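Local coordinates for protein phosphodiesterase (Salpingoeca rosetta, PDB 7CJ3) that binds retinal inside a helical transmembrane domain of the bacteriorhodopsin-like family, at residues B[42-45]-B[46-49]; B[117-121]-B[122-126]; B[129-132]-B[133-136]. One frame throughout, in Å; residues are numbered along the deposited sequence.

In the fold
The three contacts are local and follow one another along the chain. Interaction 1 caps the start of helix 45-54, and interaction 2 is the hairpin of strands 117-118 and 125-126. Both are surface contacts on the same side of the chain's centre, and they do not touch. Interaction 3 is a buried turn of helix 128-149 beside the retinal. Only interactions 2 and 3 meet: V126 CG1 lies 3.7 Å from Y131 CE2, where strand 125-126 leads into the helix. The chemistry changes with place. A side-chain capping bond and a salt bridge mark interaction 1. Backbone pairing and a carboxylate grip hold interaction 2. A T-shaped ring pair, a CH-pi contact and retinal over the indole mark interaction 3.

Interaction 1. Residues B[42-45]-B[46-49]; sequences FANP and EASR
N44 O is the acceptor on which the first turn of helix 45-54 converges. S48 N gives it the sound bond, 3.1 Å long with an N-H...O angle of 157°. A47 N also reaches N44 O, but that bond is weak. S48 OG lies near the same oxygen; it hydrogen-bonds to N113 OD1. N44 is the N-cap residue. Its CG lies anti to the backbone N (chi1 -178°), which brings the amide over the start of the helix. There N44 OD1 accepts from A47 N at 3.3 Å, with the donor well above the amide carbonyl plane. A47 CB packs against N44 CG at 3.7 Å. P45 follows the cap as the first helical residue. P45 O takes R49 N at 3.0 Å and carries the helical pattern on. E46 and R49, three residues apart, form a salt bridge, with R49 NH1 2.9 Å from E46 OE2. The oxygen uses its syn lone pair, and a long, weak ion pair links it to R50 too. The N44 side chain thus gives A47 N an acceptor beyond its weak bond to N44 O, and the acidic E46 probably interacts favourably with the positive end of the helix dipole.

Interaction 2. Residues B[117-121]-B[122-126]; sequences LVDST and QGNPV
L117 and V126 form the close end of this contact. They are an antiparallel hydrogen-bonded pair. V126 N gives to L117 O at 2.8 Å, and L117 N gives to V126 O at 3.2 Å. On one face of the strands L117 CB rests on V126 CB, 3.7 Å away. V126 is buried there, with S174 and Y131 beside it. V118 and P125 make the next, non-hydrogen-bonded pair and point to the other face. The stretch 117-126 is a short beta hairpin, and the D119 N to N124 O bond of 2.9 Å closes its loop. D119 then turns its carboxylate into that loop. Its CG sits between the backbone N and the carbonyl carbon (chi1 70°), and OD1 takes two backbone donors. N124 N is 2.7 Å from D119 OD1, and Q122 N is 3.2 Å from it. They come from opposite faces of the carboxylate plane. The far end of the loop is more open to solvent, at S120, T121 and G123. G123 has a positive phi of 68° and allows the chain to turn back. T121 OG1 donates to Q122 OE1 at 2.7 Å, from above the amide plane, while Q122 NE2 binds R244 O. S120 points away from the hairpin, and its hydroxyl bonds to L176 O.

Interaction 3. Residues B[129-132]-B[133-136]; sequences MRYA and EWII. With RET (retinal), chain K.
W134 lies flat between R130 and the retinal. On one face, R130 CG makes a CH-pi contact, 3.9 Å from the centroid of the five-membered ring. On the opposite face is the retinal polyene, with C12 about 3.6 Å above the indole plane and offset toward its rim. The two side chains R130 and W134 run alongside each other in the same direction, and R130 CD continues past W134 CZ2 at 3.5 Å. W134 CG is anti to its carbonyl carbon (chi1 -71°), which lays the indole back along the helix over R130. Y131 meets the same indole differently. The pair is T-shaped: the edge of W134 is turned toward the face of Y131, with ring planes 69° apart and centroids 5.6 Å apart. Retinal C16 approaches the edge of the Y131 ring, 4.0 Å from Y131 CE1. Y131 and W134 both belong to the retinal pocket, so this turn shapes one wall of it. E133 OE2 lies in the indole plane at its edge and bonds weakly to K265, while W134 NE1 bonds weakly to D261 OD2. The R130 guanidinium makes a salt bridge with E254. Regular backbone bonds hold the turn, such as E133 N to M129 O at 2.8 Å. Around it, helix 17-41 packs on M129, A132 and I136, helix 86-111 on R130 and E133, and helix 153-173 on Y131, W134 and I135.

Interaction 1. Residues B[42-45]-B[46-49]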
loop_
_atom_site.group_PDB
_atom_site.type_symbol
_atom_site.label_atom_id
_atom_site.label_comp_id
_atom_site.label_asym_id
_atom_site.label_seq_id
_atom_site.Cartn_x
_atom_site.Cartn_y
_atom_site.Cartn_z
ATOM N N PHE B 42 8.739 -4.163 -29.627
ATOM C CA PHE B 42 8.535 -2.930 -30.442
ATOM C C PHE B 42 9.007 -1.662 -29.710
ATOM O O PHE B 42 8.861 -0.592 -30.261
ATOM C CB PHE B 42 7.082 -2.840 -30.900
ATOM C CG PHE B 42 6.678 -3.872 -31.923
ATOM C CD1 PHE B 42 7.255 -3.876 -33.187
ATOM C CD2 PHE B 42 5.677 -4.797 -31.651
ATOM C CE1 PHE B 42 6.875 -4.811 -34.141
ATOM C CE2 PHE B 42 5.277 -5.717 -32.608
ATOM C CZ PHE B 42 5.884 -5.729 -33.849
ATOM N N ALA B 43 9.589 -1.750 -28.522
ATOM C CA ALA B 43 10.049 -0.557 -27.783
ATOM C C ALA B 43 11.150 0.168 -28.562
ATOM O O ALA B 43 11.875 -0.479 -29.279
ATOM C CB ALA B 43 10.517 -0.944 -26.404
ATOM N N ASN B 44 11.246 1.483 -28.405
ATOM C CA ASN B 44 12.403 2.335 -28.797
ATOM C C ASN B 44 13.083 2.794 -27.502
ATOM O O ASN B 44 12.588 3.706 -26.823
ATOM C CB ASN B 44 11.958 3.517 -29.680
ATOM C CG ASN B 44 13.095 4.403 -30.149
ATOM O OD1 ASN B 44 14.153 4.515 -29.526
ATOM N ND2 ASN B 44 12.833 5.155 -31.197
ATOM N N PRO B 45 14.215 2.163 -27.111
ATOM C CA PRO B 45 14.892 2.434 -25.838
ATOM C C PRO B 45 15.412 3.867 -25.655
ATOM O O PRO B 45 15.387 4.337 -24.536
ATOM C CB PRO B 45 16.111 1.502 -25.843
ATOM C CG PRO B 45 15.753 0.410 -26.811
ATOM C CD PRO B 45 14.883 1.083 -27.845
ATOM N N GLU B 46 15.903 4.490 -26.731
ATOM C CA GLU B 46 16.380 5.902 -26.750
ATOM C C GLU B 46 15.193 6.828 -26.416
ATOM O O GLU B 46 15.384 7.837 -25.706
ATOM C CB GLU B 46 16.974 6.230 -28.128
ATOM C CG GLU B 46 17.653 7.584 -28.195
ATOM C CD GLU B 46 18.875 7.687 -27.293
ATOM O OE1 GLU B 46 19.731 6.794 -27.372
ATOM O OE2 GLU B 46 18.930 8.621 -26.479
ATOM N N ALA B 47 14.003 6.486 -26.915
ATOM C CA ALA B 47 12.741 7.212 -26.670
ATOM C C ALA B 47 12.395 7.114 -25.182
ATOM O O ALA B 47 12.175 8.192 -24.597
ATOM C CB ALA B 47 11.629 6.680 -27.556
ATOM N N SER B 48 12.372 5.909 -24.587
ATOM C CA SER B 48 11.989 5.735 -23.159
ATOM C C SER B 48 13.026 6.394 -22.256
ATOM O O SER B 48 12.621 6.976 -21.243
ATOM C CB SER B 48 11.662 4.358 -22.730
ATOM O OG SER B 48 12.048 3.412 -23.684
ATOM N N ARG B 49 14.306 6.347 -22.612
ATOM C CA ARG B 49 15.399 7.015 -21.854
ATOM C C ARG B 49 15.091 8.522 -21.769
ATOM O O ARG B 49 15.227 9.089 -20.667
ATOM C CB ARG B 49 16.745 6.686 -22.510
ATOM C CG ARG B 49 17.979 7.285 -21.854
ATOM C CD ARG B 49 18.842 7.897 -22.950
ATOM N NE ARG B 49 20.141 8.379 -22.497
ATOM C CZ ARG B 49 20.939 9.212 -23.182
ATOM N NH1 ARG B 49 20.585 9.689 -24.363
ATOM N NH2 ARG B 49 22.105 9.576 -22.680
#

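Interaction 2. Residues B[117-121]-B[122-126]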
loop_
_atom_site.group_PDB
_atom_site.type_symbol
_atom_site.label_atom_id
_atom_site.label_comp_id
_atom_site.label_asym_id
_atom_site.label_seq_id
_atom_site.Cartn_x
_atom_site.Cartn_y
_atom_site.Cartn_z
ATOM N N LEU B 117 2.772 5.336 -27.230
ATOM C CA LEU B 117 2.301 6.308 -28.245
ATOM C C LEU B 117 2.639 7.700 -27.734
ATOM O O LEU B 117 2.865 7.833 -26.525
ATOM C CB LEU B 117 0.798 6.110 -28.479
ATOM C CG LEU B 117 0.408 4.973 -29.438
ATOM C CD1 LEU B 117 1.388 3.820 -29.405
ATOM C CD2 LEU B 117 -0.989 4.452 -29.138
ATOM N N VAL B 118 2.730 8.672 -28.640
ATOM C CA VAL B 118 2.823 10.124 -28.309
ATOM C C VAL B 118 1.473 10.747 -28.682
ATOM O O VAL B 118 1.015 10.509 -29.837
ATOM C CB VAL B 118 4.022 10.757 -29.035
ATOM C CG1 VAL B 118 4.184 12.214 -28.712
ATOM C CG2 VAL B 118 5.300 10.011 -28.708
ATOM N N ASP B 119 0.825 11.433 -27.722
ATOM C CA ASP B 119 -0.563 11.983 -27.854
ATOM C C ASP B 119 -0.509 13.267 -28.712
ATOM O O ASP B 119 0.591 13.922 -28.762
ATOM C CB ASP B 119 -1.281 12.080 -26.499
ATOM C CG ASP B 119 -0.812 13.133 -25.479
ATOM O OD1 ASP B 119 0.045 13.992 -25.809
ATOM O OD2 ASP B 119 -1.345 13.092 -24.338
ATOM N N SER B 120 -1.624 13.548 -29.418
ATOM C CA SER B 120 -1.823 14.680 -30.366
ATOM C C SER B 120 -1.827 16.008 -29.604
ATOM O O SER B 120 -1.316 17.007 -30.155
ATOM C CB SER B 120 -3.122 14.551 -31.136
ATOM O OG SER B 120 -3.387 13.209 -31.530
ATOM N N THR B 121 -2.401 16.031 -28.398
ATOM C CA THR B 121 -2.670 17.274 -27.638
ATOM C C THR B 121 -1.364 17.864 -27.098
ATOM O O THR B 121 -1.215 19.074 -27.183
ATOM C CB THR B 121 -3.755 17.039 -26.585
ATOM O OG1 THR B 121 -3.409 15.928 -25.758
ATOM C CG2 THR B 121 -5.096 16.785 -27.240
ATOM N N GLN B 122 -0.450 17.066 -26.563
ATOM C CA GLN B 122 0.779 17.590 -25.877
ATOM C C GLN B 122 2.045 16.870 -26.355
ATOM O O GLN B 122 3.127 17.354 -26.052
ATOM C CB GLN B 122 0.664 17.434 -24.356
ATOM C CG GLN B 122 -0.258 18.449 -23.702
ATOM C CD GLN B 122 -1.706 18.059 -23.700
ATOM O OE1 GLN B 122 -2.067 16.880 -23.645
ATOM N NE2 GLN B 122 -2.557 19.074 -23.716
ATOM N N GLY B 123 1.921 15.757 -27.079
ATOM C CA GLY B 123 3.068 14.890 -27.380
ATOM C C GLY B 123 3.579 14.194 -26.123
ATOM O O GLY B 123 4.787 13.873 -26.064
ATOM N N ASN B 124 2.681 13.975 -25.156
ATOM C CA ASN B 124 2.914 13.224 -23.897
ATOM C C ASN B 124 2.831 11.748 -24.229
ATOM O O ASN B 124 2.190 11.365 -25.200
ATOM C CB ASN B 124 1.894 13.588 -22.803
ATOM C CG ASN B 124 2.245 14.847 -22.028
ATOM O OD1 ASN B 124 3.354 15.351 -22.128
ATOM N ND2 ASN B 124 1.313 15.364 -21.255
ATOM N N PRO B 125 3.478 10.867 -23.435
ATOM C CA PRO B 125 3.397 9.423 -23.695
ATOM C C PRO B 125 2.052 8.798 -23.284
ATOM O O PRO B 125 1.495 9.164 -22.283
ATOM C CB PRO B 125 4.566 8.829 -22.896
ATOM C CG PRO B 125 4.952 9.893 -21.868
ATOM C CD PRO B 125 4.353 11.218 -22.306
ATOM N N VAL B 126 1.571 7.859 -24.090
ATOM C CA VAL B 126 0.360 7.038 -23.861
ATOM C C VAL B 126 0.830 5.621 -23.522
ATOM O O VAL B 126 1.275 4.895 -24.422
ATOM C CB VAL B 126 -0.533 7.043 -25.115
ATOM C CG1 VAL B 126 -1.892 6.395 -24.865
ATOM C CG2 VAL B 126 -0.696 8.441 -25.660
#

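Interaction 3. Residues B[129-132]-B[133-136]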
loop_
_atom_site.group_PDB
_atom_site.type_symbol
_atom_site.label_atom_id
_atom_site.label_comp_id
_atom_site.label_asym_id
_atom_site.label_seq_id
_atom_site.Cartn_x
_atom_site.Cartn_y
_atom_site.Cartn_z
ATOM N N MET B 129 0.592 -0.242 -21.693
ATOM C CA MET B 129 0.641 -1.237 -20.584
ATOM C C MET B 129 -0.421 -0.898 -19.524
ATOM O O MET B 129 -1.155 -1.815 -19.125
ATOM C CB MET B 129 2.037 -1.308 -19.955
ATOM C CG MET B 129 2.168 -2.379 -18.887
ATOM S SD MET B 129 2.024 -4.076 -19.482
ATOM C CE MET B 129 3.744 -4.310 -19.931
ATOM N N ARG B 130 -0.550 0.368 -19.127
ATOM C CA ARG B 130 -1.639 0.786 -18.203
ATOM C C ARG B 130 -2.988 0.445 -18.850
ATOM O O ARG B 130 -3.787 -0.254 -18.185
ATOM C CB ARG B 130 -1.557 2.250 -17.789
ATOM C CG ARG B 130 -2.535 2.599 -16.671
ATOM C CD ARG B 130 -2.186 3.907 -15.960
ATOM N NE ARG B 130 -1.905 4.974 -16.912
ATOM C CZ ARG B 130 -1.059 5.986 -16.705
ATOM N NH1 ARG B 130 -0.427 6.134 -15.541
ATOM N NH2 ARG B 130 -0.866 6.877 -17.658
ATOM N N TYR B 131 -3.209 0.853 -20.102
ATOM C CA TYR B 131 -4.459 0.533 -20.844
ATOM C C TYR B 131 -4.657 -0.996 -20.890
ATOM O O TYR B 131 -5.782 -1.451 -20.581
ATOM C CB TYR B 131 -4.458 1.200 -22.225
ATOM C CG TYR B 131 -4.870 2.652 -22.224
ATOM C CD1 TYR B 131 -6.210 3.027 -22.037
ATOM C CD2 TYR B 131 -3.945 3.663 -22.444
ATOM C CE1 TYR B 131 -6.607 4.355 -22.040
ATOM C CE2 TYR B 131 -4.325 5.001 -22.465
ATOM C CZ TYR B 131 -5.657 5.351 -22.262
ATOM O OH TYR B 131 -6.030 6.673 -22.290
ATOM N N ALA B 132 -3.609 -1.775 -21.173
ATOM C CA ALA B 132 -3.661 -3.257 -21.175
ATOM C C ALA B 132 -4.108 -3.808 -19.825
ATOM O O ALA B 132 -5.019 -4.625 -19.786
ATOM C CB ALA B 132 -2.313 -3.820 -21.555
ATOM N N GLU B 133 -3.448 -3.408 -18.747
ATOM C CA GLU B 133 -3.871 -3.717 -17.354
ATOM C C GLU B 133 -5.376 -3.424 -17.144
ATOM O O GLU B 133 -6.123 -4.311 -16.663
ATOM C CB GLU B 133 -3.047 -2.851 -16.403
ATOM C CG GLU B 133 -3.420 -3.064 -14.952
ATOM C CD GLU B 133 -3.525 -1.800 -14.112
ATOM O OE1 GLU B 133 -2.766 -0.841 -14.378
ATOM O OE2 GLU B 133 -4.375 -1.786 -13.193
ATOM N N TRP B 134 -5.796 -2.189 -17.462
ATOM C CA TRP B 134 -7.193 -1.716 -17.317
ATOM C C TRP B 134 -8.150 -2.651 -18.079
ATOM O O TRP B 134 -9.193 -3.049 -17.481
ATOM C CB TRP B 134 -7.336 -0.241 -17.735
ATOM C CG TRP B 134 -6.706 0.744 -16.785
ATOM C CD1 TRP B 134 -6.082 0.460 -15.594
ATOM C CD2 TRP B 134 -6.617 2.178 -16.946
ATOM N NE1 TRP B 134 -5.615 1.611 -15.015
ATOM C CE2 TRP B 134 -5.937 2.682 -15.814
ATOM C CE3 TRP B 134 -7.065 3.094 -17.907
ATOM C CZ2 TRP B 134 -5.672 4.042 -15.651
ATOM C CZ3 TRP B 134 -6.837 4.444 -17.722
ATOM C CH2 TRP B 134 -6.107 4.898 -16.626
ATOM N N ILE B 135 -7.804 -3.026 -19.313
ATOM C CA ILE B 135 -8.674 -3.867 -20.190
ATOM C C ILE B 135 -8.756 -5.314 -19.672
ATOM O O ILE B 135 -9.831 -5.954 -19.884
ATOM C CB ILE B 135 -8.188 -3.787 -21.650
ATOM C CG1 ILE B 135 -8.615 -2.448 -22.265
ATOM C CG2 ILE B 135 -8.672 -4.984 -22.478
ATOM C CD1 ILE B 135 -7.756 -1.989 -23.448
ATOM N N ILE B 136 -7.701 -5.831 -19.031
ATOM C CA ILE B 136 -7.741 -7.181 -18.404
ATOM C C ILE B 136 -8.489 -7.129 -17.071
ATOM O O ILE B 136 -9.230 -8.086 -16.797
ATOM C CB ILE B 136 -6.335 -7.748 -18.214
ATOM C CG1 ILE B 136 -5.629 -7.920 -19.559
ATOM C CG2 ILE B 136 -6.366 -9.049 -17.436
ATOM C CD1 ILE B 136 -4.134 -8.154 -19.425
HETATM C C1 RET K . -10.516 6.844 -19.877
HETATM C C2 RET K . -10.637 7.544 -21.231
HETATM C C3 RET K . -11.466 8.750 -21.215
HETATM C C4 RET K . -12.855 8.448 -20.694
HETATM C C5 RET K . -12.923 7.414 -19.604
HETATM C C6 RET K . -11.840 6.756 -19.124
HETATM C C7 RET K . -11.989 5.933 -17.914
HETATM C C8 RET K . -11.070 5.070 -17.324
HETATM C C9 RET K . -11.300 4.112 -16.293
HETATM C C10 RET K . -10.284 3.250 -15.810
HETATM C C11 RET K . -10.315 2.404 -14.694
HETATM C C12 RET K . -9.300 1.638 -14.132
HETATM C C13 RET K . -9.390 0.760 -13.039
HETATM C C14 RET K . -8.304 -0.009 -12.663
HETATM C C15 RET K . -8.363 -1.281 -11.946
HETATM C C16 RET K . -9.981 5.440 -20.213
HETATM C C17 RET K . -9.460 7.594 -19.045
HETATM C C18 RET K . -14.344 7.205 -19.124
HETATM C C19 RET K . -12.646 3.980 -15.647
HETATM C C20 RET K . -10.685 0.706 -12.287
#